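Local coordinates for BDI_3064 protein (Parabacteroides distasonis ATCC 8503, PDB 5Z06), which hydrolyses linear beta-1,2-glucan and beta-1,2-glucooligosaccharides as an exo-acting enzyme, releasing sophorose from the non-reducing end of the substrate, at residues R344-V348 and Y408-E412; E304-A310 and I321-S326; E83-L87 and I137-F142. All blocks are in the same frame, centred on the assembly; numbering follows the deposited sequence.

Interaction 1: residues R344-V348 and Y408-E412; sequences REEGV and YFNQE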
ATOM      1  N   ARG A 344      12.561  23.555  -4.763  1.00 28.25           N
ATOM      2  CA  ARG A 344      12.686  23.315  -6.181  1.00 31.10           C
ATOM      3  C   ARG A 344      14.024  22.655  -6.518  1.00 31.41           C
ATOM      4  O   ARG A 344      14.066  21.678  -7.267  1.00 33.91           O
ATOM      5  CB  ARG A 344      12.528  24.620  -6.958  1.00 30.91           C
ATOM      6  CG  ARG A 344      12.263  24.386  -8.427  1.00 31.64           C
ATOM      7  CD  ARG A 344      12.366  25.674  -9.212  1.00 31.38           C
ATOM      8  NE  ARG A 344      12.068  25.456 -10.622  1.00 32.63           N
ATOM      9  CZ  ARG A 344      10.861  25.354 -11.173  1.00 31.51           C
ATOM     10  NH1 ARG A 344       9.738  25.448 -10.446  1.00 31.94           N
ATOM     11  NH2 ARG A 344      10.770  25.183 -12.489  1.00 31.11           N
ATOM     12  N   GLU A 345      15.112  23.145  -5.940  1.00 31.64           N
ATOM     13  CA  GLU A 345      16.425  22.551  -6.216  1.00 32.44           C
ATOM     14  C   GLU A 345      16.496  21.066  -5.829  1.00 32.09           C
ATOM     15  O   GLU A 345      17.049  20.251  -6.581  1.00 29.13           O
ATOM     16  CB  GLU A 345      17.544  23.346  -5.523  1.00 34.05           C
ATOM     17  CG  GLU A 345      18.957  22.966  -5.966  1.00 39.74           C
ATOM     18  CD  GLU A 345      19.219  23.109  -7.488  1.00 42.18           C
ATOM     19  OE1 GLU A 345      18.466  23.816  -8.198  1.00 43.28           O
ATOM     20  OE2 GLU A 345      20.205  22.512  -7.976  1.00 48.13           O
ATOM     21  N   GLU A 346      15.971  20.731  -4.650  1.00 30.89           N
ATOM     22  CA  GLU A 346      15.833  19.334  -4.239  1.00 32.26           C
ATOM     23  C   GLU A 346      15.066  18.566  -5.331  1.00 29.93           C
ATOM     24  O   GLU A 346      15.516  17.531  -5.775  1.00 27.23           O
ATOM     25  CB  GLU A 346      15.072  19.202  -2.920  1.00 33.48           C
ATOM     26  CG  GLU A 346      15.867  19.501  -1.659  1.00 37.32           C
ATOM     27  CD  GLU A 346      15.011  19.326  -0.401  1.00 39.24           C
ATOM     28  OE1 GLU A 346      14.111  20.170  -0.128  1.00 36.10           O
ATOM     29  OE2 GLU A 346      15.218  18.318   0.306  1.00 41.72           O
ATOM     30  N   GLY A 347      13.923  19.114  -5.741  1.00 29.19           N
ATOM     31  CA  GLY A 347      13.097  18.563  -6.788  1.00 29.43           C
ATOM     32  C   GLY A 347      13.843  18.355  -8.094  1.00 29.96           C
ATOM     33  O   GLY A 347      13.776  17.292  -8.708  1.00 28.24           O
ATOM     34  N   VAL A 348      14.570  19.390  -8.494  1.00 30.58           N
ATOM     35  CA  VAL A 348      15.396  19.352  -9.681  1.00 30.35           C
ATOM     36  C   VAL A 348      16.426  18.235  -9.586  1.00 29.45           C
ATOM     37  O   VAL A 348      16.595  17.470 -10.542  1.00 27.13           O
ATOM     38  CB  VAL A 348      16.046  20.743  -9.956  1.00 31.62           C
ATOM     39  CG1 VAL A 348      17.133  20.655 -11.023  1.00 31.91           C
ATOM     40  CG2 VAL A 348      14.981  21.739 -10.409  1.00 31.98           C
ATOM     41  N   TYR A 408       6.446  21.744 -15.669  1.00 27.87           N
ATOM     42  CA  TYR A 408       6.794  22.370 -14.415  1.00 28.13           C
ATOM     43  C   TYR A 408       8.202  22.936 -14.427  1.00 27.81           C
ATOM     44  O   TYR A 408       8.395  24.092 -14.029  1.00 29.72           O
ATOM     45  CB  TYR A 408       6.674  21.390 -13.241  1.00 29.11           C
ATOM     46  CG  TYR A 408       6.830  22.083 -11.903  1.00 28.79           C
ATOM     47  CD1 TYR A 408       5.831  22.908 -11.409  1.00 30.03           C
ATOM     48  CD2 TYR A 408       7.968  21.931 -11.151  1.00 29.45           C
ATOM     49  CE1 TYR A 408       5.962  23.550 -10.187  1.00 28.95           C
ATOM     50  CE2 TYR A 408       8.100  22.562  -9.925  1.00 30.83           C
ATOM     51  CZ  TYR A 408       7.092  23.373  -9.456  1.00 29.72           C
ATOM     52  OH  TYR A 408       7.238  24.008  -8.241  1.00 34.33           O
ATOM     53  N   PHE A 409       9.169  22.121 -14.855  1.00 26.09           N
ATOM     54  CA  PHE A 409      10.578  22.493 -14.806  1.00 27.96           C
ATOM     55  C   PHE A 409      10.930  23.254 -16.073  1.00 28.02           C
ATOM     56  O   PHE A 409      11.633  22.761 -16.946  1.00 28.70           O
ATOM     57  CB  PHE A 409      11.467  21.267 -14.603  1.00 27.80           C
ATOM     58  CG  PHE A 409      11.275  20.608 -13.271  1.00 28.85           C
ATOM     59  CD1 PHE A 409      11.732  21.231 -12.104  1.00 28.66           C
ATOM     60  CD2 PHE A 409      10.643  19.359 -13.167  1.00 30.18           C
ATOM     61  CE1 PHE A 409      11.564  20.617 -10.872  1.00 29.52           C
ATOM     62  CE2 PHE A 409      10.462  18.756 -11.939  1.00 29.05           C
ATOM     63  CZ  PHE A 409      10.908  19.394 -10.788  1.00 30.49           C
ATOM     64  N   ASN A 410      10.432  24.482 -16.131  1.00 29.53           N
ATOM     65  CA  ASN A 410      10.454  25.317 -17.324  1.00 30.72           C
ATOM     66  C   ASN A 410      11.495  26.432 -17.231  1.00 30.67           C
ATOM     67  O   ASN A 410      11.490  27.339 -18.044  1.00 29.00           O
ATOM     68  CB  ASN A 410       9.079  25.953 -17.496  1.00 31.98           C
ATOM     69  CG  ASN A 410       8.768  26.983 -16.418  1.00 34.00           C
ATOM     70  OD1 ASN A 410       9.304  26.938 -15.317  1.00 31.38           O
ATOM     71  ND2 ASN A 410       7.877  27.905 -16.735  1.00 38.80           N
ATOM     72  N   GLN A 411      12.367  26.377 -16.239  1.00 31.38           N
ATOM     73  CA  GLN A 411      13.334  27.450 -16.055  1.00 34.85           C
ATOM     74  C   GLN A 411      14.467  27.291 -17.061  1.00 33.47           C
ATOM     75  O   GLN A 411      14.817  26.168 -17.449  1.00 28.24           O
ATOM     76  CB  GLN A 411      13.925  27.419 -14.653  1.00 37.03           C
ATOM     77  CG  GLN A 411      12.910  27.526 -13.543  1.00 40.92           C
ATOM     78  CD  GLN A 411      13.019  28.816 -12.828  1.00 45.31           C
ATOM     79  OE1 GLN A 411      12.863  29.882 -13.425  1.00 53.81           O
ATOM     80  NE2 GLN A 411      13.308  28.743 -11.540  1.00 52.09           N
ATOM     81  N   GLU A 412      15.056  28.427 -17.433  1.00 34.19           N
ATOM     82  CA  GLU A 412      16.156  28.475 -18.354  1.00 33.49           C
ATOM     83  C   GLU A 412      17.435  28.388 -17.561  1.00 34.90           C
ATOM     84  O   GLU A 412      18.133  29.392 -17.349  1.00 35.19           O
ATOM     85  CB  GLU A 412      16.104  29.760 -19.191  1.00 35.26           C
ATOM     86  CG  GLU A 412      14.930  29.860 -20.135  1.00 38.87           C
ATOM     87  CD  GLU A 412      14.840  28.701 -21.129  1.00 44.09           C
ATOM     88  OE1 GLU A 412      15.824  27.944 -21.330  1.00 45.32           O
ATOM     89  OE2 GLU A 412      13.755  28.536 -21.721  1.00 51.76           O
TER
HETATM   90  O   HOH W   1       7.691  25.962 -12.163  1.00 30.06           O
HETATM   91  O   HOH W   2       9.365  26.131  -7.467  1.00 33.70           O
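The guanidinium of Arg344 has Phe409 CD1 over one face, 4.0 Å above the plane and displaced toward the rim, while its edge is given to polar atoms: Tyr408 O, a little tilted from the plane, and water 2. The Tyr408 ring carries water 1 centrally over one face, and the Phe409 ring has Tyr408 CD2 over one of its own. Guanidinium and Tyr408 ring are inclined at 33° and run alongside each other in opposite senses, so that Arg344 NH1 approaches Tyr408 CE2 obliquely, at 3.4 Å. Gln411 lays its aliphatic CG 3.3 Å from Arg344 NH2, with its amide nearly perpendicular to the guanidinium.

An extended chain, CG anti to the backbone N (chi1 -164°), carries the Arg344 head across to the end of helix 392-408. There NH2 donates to Tyr408 O at 3.0 Å, with an N-H...O angle of 153°. Water 1 closes a second path, accepting from Arg344 NH1 and donating to Tyr408 O, and water 2 joins NH1 to Tyr408 OH in the same way. Asn410 N adds a weak bond to Tyr408 O, as expected of the inverse gamma turn centred on Phe409. The carbonyl at the helix C-terminus is thus well supplied with donors, and the cationic group probably suits the negative end of the helix dipole.

Beside the polar contacts, Val348 CG2 packs 3.6 Å from Phe409 CE1. A salt bridge from Arg344 NE to Glu416 ties the group to helix 414-428, and Tyr408 OH is hydrogen-bonded to Glu338 of helix 323-338. The contact therefore joins the start of helix 344-360 to the loop between helices 392-408 and 414-428, with Ile337 of helix 323-338 touching Arg344, Tyr408 and Phe409.

Interaction 2: residues E304-A310 and I321-S326; sequences EPNSGLA and IATGAS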
ATOM      1  N   GLU A 304      12.771   4.557  -3.963  1.00 27.13           N
ATOM      2  CA  GLU A 304      13.923   3.717  -4.234  1.00 26.95           C
ATOM      3  C   GLU A 304      15.045   4.717  -4.522  1.00 26.15           C
ATOM      4  O   GLU A 304      14.892   5.529  -5.427  1.00 25.41           O
ATOM      5  CB  GLU A 304      13.614   2.791  -5.426  1.00 27.23           C
ATOM      6  CG  GLU A 304      14.640   1.732  -5.740  1.00 27.63           C
ATOM      7  CD  GLU A 304      15.950   2.309  -6.172  1.00 26.31           C
ATOM      8  OE1 GLU A 304      15.959   3.058  -7.186  1.00 27.15           O
ATOM      9  OE2 GLU A 304      16.966   2.041  -5.486  1.00 27.00           O
ATOM     10  N   PRO A 305      16.140   4.704  -3.714  1.00 28.92           N
ATOM     11  CA  PRO A 305      17.147   5.792  -3.762  1.00 30.60           C
ATOM     12  C   PRO A 305      17.960   5.899  -5.048  1.00 30.25           C
ATOM     13  O   PRO A 305      18.406   6.977  -5.381  1.00 31.34           O
ATOM     14  CB  PRO A 305      18.067   5.502  -2.563  1.00 29.47           C
ATOM     15  CG  PRO A 305      17.851   4.064  -2.247  1.00 30.42           C
ATOM     16  CD  PRO A 305      16.433   3.749  -2.628  1.00 29.68           C
ATOM     17  N   ASN A 306      18.141   4.816  -5.788  1.00 32.79           N
ATOM     18  CA  ASN A 306      19.012   4.883  -6.970  1.00 33.55           C
ATOM     19  C   ASN A 306      18.260   5.547  -8.100  1.00 30.45           C
ATOM     20  O   ASN A 306      18.762   6.466  -8.719  1.00 28.67           O
ATOM     21  CB  ASN A 306      19.547   3.505  -7.341  1.00 38.38           C
ATOM     22  CG  ASN A 306      20.348   2.878  -6.212  1.00 42.83           C
ATOM     23  OD1 ASN A 306      21.569   2.987  -6.167  1.00 50.58           O
ATOM     24  ND2 ASN A 306      19.656   2.249  -5.270  1.00 46.72           N
ATOM     25  N   SER A 307      17.012   5.140  -8.293  1.00 30.18           N
ATOM     26  CA  SER A 307      16.145   5.690  -9.355  1.00 29.64           C
ATOM     27  C   SER A 307      15.454   6.986  -8.972  1.00 26.93           C
ATOM     28  O   SER A 307      15.123   7.797  -9.839  1.00 27.01           O
ATOM     29  CB  SER A 307      15.053   4.678  -9.723  1.00 29.76           C
ATOM     30  OG  SER A 307      14.279   4.339  -8.578  1.00 28.95           O
ATOM     31  N   GLY A 308      15.191   7.165  -7.684  1.00 25.39           N
ATOM     32  CA  GLY A 308      14.338   8.262  -7.242  1.00 26.32           C
ATOM     33  C   GLY A 308      12.848   7.998  -7.455  1.00 26.23           C
ATOM     34  O   GLY A 308      12.025   8.865  -7.214  1.00 26.85           O
ATOM     35  N   LEU A 309      12.501   6.776  -7.844  1.00 27.49           N
ATOM     36  CA  LEU A 309      11.166   6.446  -8.263  1.00 26.29           C
ATOM     37  C   LEU A 309      10.419   5.631  -7.218  1.00 27.23           C
ATOM     38  O   LEU A 309      10.965   5.258  -6.164  1.00 27.02           O
ATOM     39  CB  LEU A 309      11.242   5.737  -9.603  1.00 27.55           C
ATOM     40  CG  LEU A 309      11.558   6.673 -10.782  1.00 28.07           C
ATOM     41  CD1 LEU A 309      11.454   5.854 -12.056  1.00 31.19           C
ATOM     42  CD2 LEU A 309      10.668   7.898 -10.865  1.00 28.11           C
ATOM     43  N   ALA A 310       9.150   5.389  -7.512  1.00 26.42           N
ATOM     44  CA  ALA A 310       8.221   4.891  -6.531  1.00 26.60           C
ATOM     45  C   ALA A 310       8.286   3.402  -6.425  1.00 26.73           C
ATOM     46  O   ALA A 310       8.153   2.698  -7.409  1.00 25.99           O
ATOM     47  CB  ALA A 310       6.802   5.309  -6.868  1.00 25.66           C
ATOM     48  N   ILE A 321      10.782  -0.613  -8.491  1.00 30.46           N
ATOM     49  CA  ILE A 321       9.895   0.519  -8.702  1.00 28.91           C
ATOM     50  C   ILE A 321       8.792   0.168  -9.665  1.00 28.34           C
ATOM     51  O   ILE A 321       8.926  -0.719 -10.500  1.00 28.98           O
ATOM     52  CB  ILE A 321      10.635   1.811  -9.089  1.00 29.16           C
ATOM     53  CG1 ILE A 321      11.349   1.731 -10.438  1.00 29.25           C
ATOM     54  CG2 ILE A 321      11.587   2.186  -7.980  1.00 28.78           C
ATOM     55  CD1 ILE A 321      10.553   2.303 -11.585  1.00 31.19           C
ATOM     56  N   ALA A 322       7.656   0.814  -9.458  1.00 27.29           N
ATOM     57  CA  ALA A 322       6.487   0.648 -10.309  1.00 26.68           C
ATOM     58  C   ALA A 322       6.430   1.923 -11.138  1.00 26.58           C
ATOM     59  O   ALA A 322       6.448   3.020 -10.593  1.00 23.76           O
ATOM     60  CB  ALA A 322       5.234   0.487  -9.477  1.00 25.94           C
ATOM     61  N   THR A 323       6.402   1.770 -12.455  1.00 23.96           N
ATOM     62  CA  THR A 323       6.510   2.905 -13.331  1.00 24.47           C
ATOM     63  C   THR A 323       5.263   3.751 -13.361  1.00 25.04           C
ATOM     64  O   THR A 323       5.367   4.963 -13.456  1.00 26.09           O
ATOM     65  CB  THR A 323       6.838   2.436 -14.746  1.00 25.16           C
ATOM     66  OG1 THR A 323       5.914   1.418 -15.097  1.00 23.83           O
ATOM     67  CG2 THR A 323       8.247   1.886 -14.764  1.00 23.47           C
ATOM     68  N   GLY A 324       4.081   3.139 -13.291  1.00 23.50           N
ATOM     69  CA  GLY A 324       2.841   3.933 -13.212  1.00 24.29           C
ATOM     70  C   GLY A 324       2.716   4.750 -11.937  1.00 23.65           C
ATOM     71  O   GLY A 324       2.445   5.953 -11.981  1.00 23.12           O
ATOM     72  N   ALA A 325       2.926   4.091 -10.801  1.00 23.21           N
ATOM     73  CA  ALA A 325       2.971   4.756  -9.519  1.00 21.65           C
ATOM     74  C   ALA A 325       4.033   5.838  -9.498  1.00 22.24           C
ATOM     75  O   ALA A 325       3.905   6.854  -8.814  1.00 22.27           O
ATOM     76  CB  ALA A 325       3.272   3.731  -8.447  1.00 22.55           C
ATOM     77  N   SER A 326       5.108   5.599 -10.229  1.00 23.41           N
ATOM     78  CA  SER A 326       6.189   6.554 -10.319  1.00 23.62           C
ATOM     79  C   SER A 326       5.777   7.800 -11.036  1.00 23.77           C
ATOM     80  O   SER A 326       6.156   8.900 -10.643  1.00 26.55           O
ATOM     81  CB  SER A 326       7.415   5.926 -10.982  1.00 23.84           C
ATOM     82  OG  SER A 326       8.001   5.003 -10.099  1.00 23.05           O
TER
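Ile321 turns CG2 opposite its own carbonyl carbon and sets CG1 between that carbon and the backbone N (chi1 65°), which sends CG2 into the turn of 304-310 and CD1 alongside Leu309. CG2 meets Glu304 CB at 3.3 Å and also touches Ser307 OG, while CD1 packs 3.7 Å from Leu309 CD1. Ser326, with OG anti to its carbonyl carbon, directs that oxygen to the backbone: Ala310 N donates to Ser326 OG at 2.9 Å, and OG in turn donates to Ala322 O at 2.6 Å. Ala322 N returns a bond to Ala310 O at 2.8 Å, almost in line with the carbonyl. Glu304, bent at chi2, folds its carboxylate back over its own turn. OE1 takes Ser307 N and OG; OE2 takes Asn306 ND2 with its syn lone pair and Asn306 N from above the plane. Ser307 OG also accepts from Leu309 N, an ST turn, and strand 320-322 pairs with strand 371-373. At Glu304 an alanine, lacking the carboxylate, would probably leave the Ser307 and Asn306 donors without this acceptor and the turn less firmly held. The chemistry implies a buried hydroxyl, Ser326 OG, satisfied in both roles and tying the loop to Ala322, N-cap of helix 323-338.

Interaction 3: residues E83-L87 and I137-F142; sequences EPSTL and IPLEDF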
ATOM      1  N   GLU A  83      17.358 -16.879   5.596  1.00 40.89           N
ATOM      2  CA  GLU A  83      17.147 -18.320   5.710  1.00 42.25           C
ATOM      3  C   GLU A  83      17.037 -18.591   7.200  1.00 40.10           C
ATOM      4  O   GLU A  83      17.934 -18.224   7.949  1.00 36.40           O
ATOM      5  CB  GLU A  83      18.272 -19.099   5.053  1.00 45.25           C
ATOM      6  CG  GLU A  83      18.311 -18.863   3.550  1.00 47.92           C
ATOM      7  CD  GLU A  83      19.290 -19.771   2.835  1.00 52.08           C
ATOM      8  OE1 GLU A  83      20.051 -20.491   3.521  1.00 56.58           O
ATOM      9  OE2 GLU A  83      19.290 -19.770   1.587  1.00 54.94           O
ATOM     10  N   PRO A  84      15.883 -19.120   7.645  1.00 39.83           N
ATOM     11  CA  PRO A  84      15.697 -19.244   9.055  1.00 41.07           C
ATOM     12  C   PRO A  84      16.087 -20.632   9.531  1.00 41.29           C
ATOM     13  O   PRO A  84      15.984 -21.591   8.776  1.00 36.95           O
ATOM     14  CB  PRO A  84      14.196 -19.043   9.207  1.00 41.04           C
ATOM     15  CG  PRO A  84      13.610 -19.680   7.991  1.00 42.13           C
ATOM     16  CD  PRO A  84      14.671 -19.557   6.914  1.00 43.84           C
ATOM     17  N   SER A  85      16.548 -20.709  10.772  1.00 43.25           N
ATOM     18  CA  SER A  85      16.765 -21.977  11.462  1.00 48.14           C
ATOM     19  C   SER A  85      15.861 -22.146  12.666  1.00 47.27           C
ATOM     20  O   SER A  85      15.725 -23.259  13.164  1.00 47.18           O
ATOM     21  CB  SER A  85      18.203 -22.064  11.954  1.00 48.86           C
ATOM     22  OG  SER A  85      19.084 -22.262  10.877  1.00 54.95           O
ATOM     23  N   THR A  86      15.253 -21.058  13.144  1.00 47.33           N
ATOM     24  CA  THR A  86      14.574 -21.068  14.432  1.00 46.28           C
ATOM     25  C   THR A  86      13.220 -20.371  14.336  1.00 43.20           C
ATOM     26  O   THR A  86      13.061 -19.416  13.583  1.00 44.63           O
ATOM     27  CB  THR A  86      15.420 -20.394  15.536  1.00 47.47           C
ATOM     28  OG1 THR A  86      15.442 -18.986  15.329  1.00 52.45           O
ATOM     29  CG2 THR A  86      16.863 -20.908  15.542  1.00 50.86           C
ATOM     30  N   LEU A  87      12.250 -20.884  15.082  1.00 38.92           N
ATOM     31  CA  LEU A  87      11.039 -20.157  15.392  1.00 34.64           C
ATOM     32  C   LEU A  87      11.283 -19.491  16.721  1.00 34.02           C
ATOM     33  O   LEU A  87      11.312 -20.150  17.759  1.00 34.16           O
ATOM     34  CB  LEU A  87       9.854 -21.093  15.483  1.00 34.08           C
ATOM     35  CG  LEU A  87       8.549 -20.499  16.018  1.00 32.84           C
ATOM     36  CD1 LEU A  87       8.028 -19.431  15.067  1.00 32.92           C
ATOM     37  CD2 LEU A  87       7.537 -21.612  16.180  1.00 32.62           C
ATOM     38  N   ILE A 137      12.795 -22.246  19.041  1.00 41.47           N
ATOM     39  CA  ILE A 137      12.553 -23.625  18.711  1.00 41.09           C
ATOM     40  C   ILE A 137      13.307 -23.810  17.418  1.00 42.49           C
ATOM     41  O   ILE A 137      12.962 -23.169  16.422  1.00 42.13           O
ATOM     42  CB  ILE A 137      11.062 -23.924  18.511  1.00 40.42           C
ATOM     43  CG1 ILE A 137      10.280 -23.546  19.766  1.00 40.78           C
ATOM     44  CG2 ILE A 137      10.864 -25.396  18.161  1.00 40.62           C
ATOM     45  CD1 ILE A 137       8.794 -23.404  19.558  1.00 42.10           C
ATOM     46  N   PRO A 138      14.358 -24.658  17.434  1.00 42.81           N
ATOM     47  CA  PRO A 138      14.971 -24.999  16.181  1.00 42.78           C
ATOM     48  C   PRO A 138      13.926 -25.558  15.236  1.00 42.58           C
ATOM     49  O   PRO A 138      13.126 -26.418  15.629  1.00 45.60           O
ATOM     50  CB  PRO A 138      16.000 -26.083  16.577  1.00 42.22           C
ATOM     51  CG  PRO A 138      16.410 -25.707  17.952  1.00 41.78           C
ATOM     52  CD  PRO A 138      15.128 -25.201  18.580  1.00 44.01           C
ATOM     53  N   LEU A 139      13.937 -25.079  13.999  1.00 39.05           N
ATOM     54  CA  LEU A 139      13.021 -25.564  12.990  1.00 38.11           C
ATOM     55  C   LEU A 139      13.230 -27.047  12.738  1.00 38.58           C
ATOM     56  O   LEU A 139      12.287 -27.786  12.469  1.00 38.04           O
ATOM     57  CB  LEU A 139      13.165 -24.737  11.703  1.00 37.45           C
ATOM     58  CG  LEU A 139      12.666 -23.290  11.852  1.00 37.69           C
ATOM     59  CD1 LEU A 139      12.868 -22.533  10.552  1.00 37.64           C
ATOM     60  CD2 LEU A 139      11.196 -23.211  12.249  1.00 38.21           C
ATOM     61  N   GLU A 140      14.487 -27.456  12.803  1.00 43.35           N
ATOM     62  CA  GLU A 140      14.909 -28.865  12.945  1.00 46.41           C
ATOM     63  C   GLU A 140      13.947 -29.716  13.809  1.00 42.25           C
ATOM     64  O   GLU A 140      13.472 -30.768  13.361  1.00 43.12           O
ATOM     65  CB  GLU A 140      16.302 -28.847  13.574  1.00 51.63           C
ATOM     66  CG  GLU A 140      17.200 -30.017  13.263  1.00 58.77           C
ATOM     67  CD  GLU A 140      18.533 -29.887  13.974  1.00 59.30           C
ATOM     68  OE1 GLU A 140      18.804 -28.806  14.550  1.00 59.77           O
ATOM     69  OE2 GLU A 140      19.301 -30.863  13.963  1.00 59.48           O
ATOM     70  N   ASP A 141      13.616 -29.224  15.011  1.00 41.39           N
ATOM     71  CA  ASP A 141      12.730 -29.949  15.962  1.00 40.19           C
ATOM     72  C   ASP A 141      11.311 -30.183  15.416  1.00 43.12           C
ATOM     73  O   ASP A 141      10.669 -31.180  15.777  1.00 42.88           O
ATOM     74  CB  ASP A 141      12.659 -29.238  17.316  1.00 40.24           C
ATOM     75  CG  ASP A 141      14.033 -29.113  18.014  1.00 42.53           C
ATOM     76  OD1 ASP A 141      15.066 -29.476  17.409  1.00 43.87           O
ATOM     77  OD2 ASP A 141      14.091 -28.646  19.177  1.00 43.27           O
ATOM     78  N   PHE A 142      10.829 -29.291  14.527  1.00 43.06           N
ATOM     79  CA  PHE A 142       9.567 -29.524  13.785  1.00 41.37           C
ATOM     80  C   PHE A 142       9.722 -30.522  12.646  1.00 42.24           C
ATOM     81  O   PHE A 142       8.727 -30.908  12.014  1.00 41.84           O
ATOM     82  CB  PHE A 142       8.970 -28.217  13.232  1.00 42.49           C
ATOM     83  CG  PHE A 142       8.547 -27.239  14.301  1.00 42.29           C
ATOM     84  CD1 PHE A 142       7.433 -27.490  15.094  1.00 40.89           C
ATOM     85  CD2 PHE A 142       9.254 -26.060  14.503  1.00 40.89           C
ATOM     86  CE1 PHE A 142       7.044 -26.586  16.075  1.00 41.71           C
ATOM     87  CE2 PHE A 142       8.870 -25.154  15.486  1.00 43.24           C
ATOM     88  CZ  PHE A 142       7.757 -25.416  16.273  1.00 41.70           C
TER
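Leu139 reaches across to 83-87 over its whole length. CG anti to the carbonyl carbon (chi1 -69°) lays the side chain beside Ser85 O: CB lies 3.3 Å from Ser85 O, and CG is equally close to it, so the root of the side chain rests against that carbonyl. At the fork, CD1 turns to Pro84, meeting Pro84 O at 3.7 Å and the pyrrolidine ring at CG. CD2 takes the other direction and settles 3.8 Å from Leu87 N, with Leu87 CB a little beyond. The backbone N of Leu139 donates to the same Ser85 O at 2.7 Å, nearly straight at 173°.

Beyond this bond the strands pair regularly. Leu87 and Ile137 form a hydrogen-bonded antiparallel pair, Leu87 N to Ile137 O at 2.7 Å and Ile137 N to Leu87 O at 2.9 Å; Thr86 and Pro138 are the adjoining non-hydrogen-bonded pair, where proline's lack of an N-H costs no bond between these two strands. On the face of Leu87 and Ile137, Leu87 CD2 lies 3.8 Å from Phe142 CZ, the two side chains crossing at about a right angle, and 4.0 Å from Ile137 CD1.

That apolar face packs on Ile105 and Ile107 of strand 104-109, which belongs to a second sheet. Strand 86-93 also pairs with strand 169-180, where Ser85 and Thr86 both face Leu180 in a classic beta bulge. Two antiparallel sheets packed face to face through this apolar layer are consistent with a beta-sandwich domain.

Overall arrangement
Interactions 1 and 2 share the helical part of the chain, with centres about 19 Å apart and nearest atoms about 9 Å apart. The successive helices 323-338 and 344-360 link them: the first starts in interaction 2 and sends Ile337 to interaction 1, while the second starts in interaction 1 and offers Phe357 to Ser307 and Leu309. Interaction 3 belongs to the beta-rich part, its centre about 53 Å from that of interaction 1, on the opposite side of the chain's centre, and about 36 Å from that of interaction 2. Its neighbouring strand 169-180 carries Asp175, a ligand of the bound calcium. None of the three contacts includes a calcium ligand.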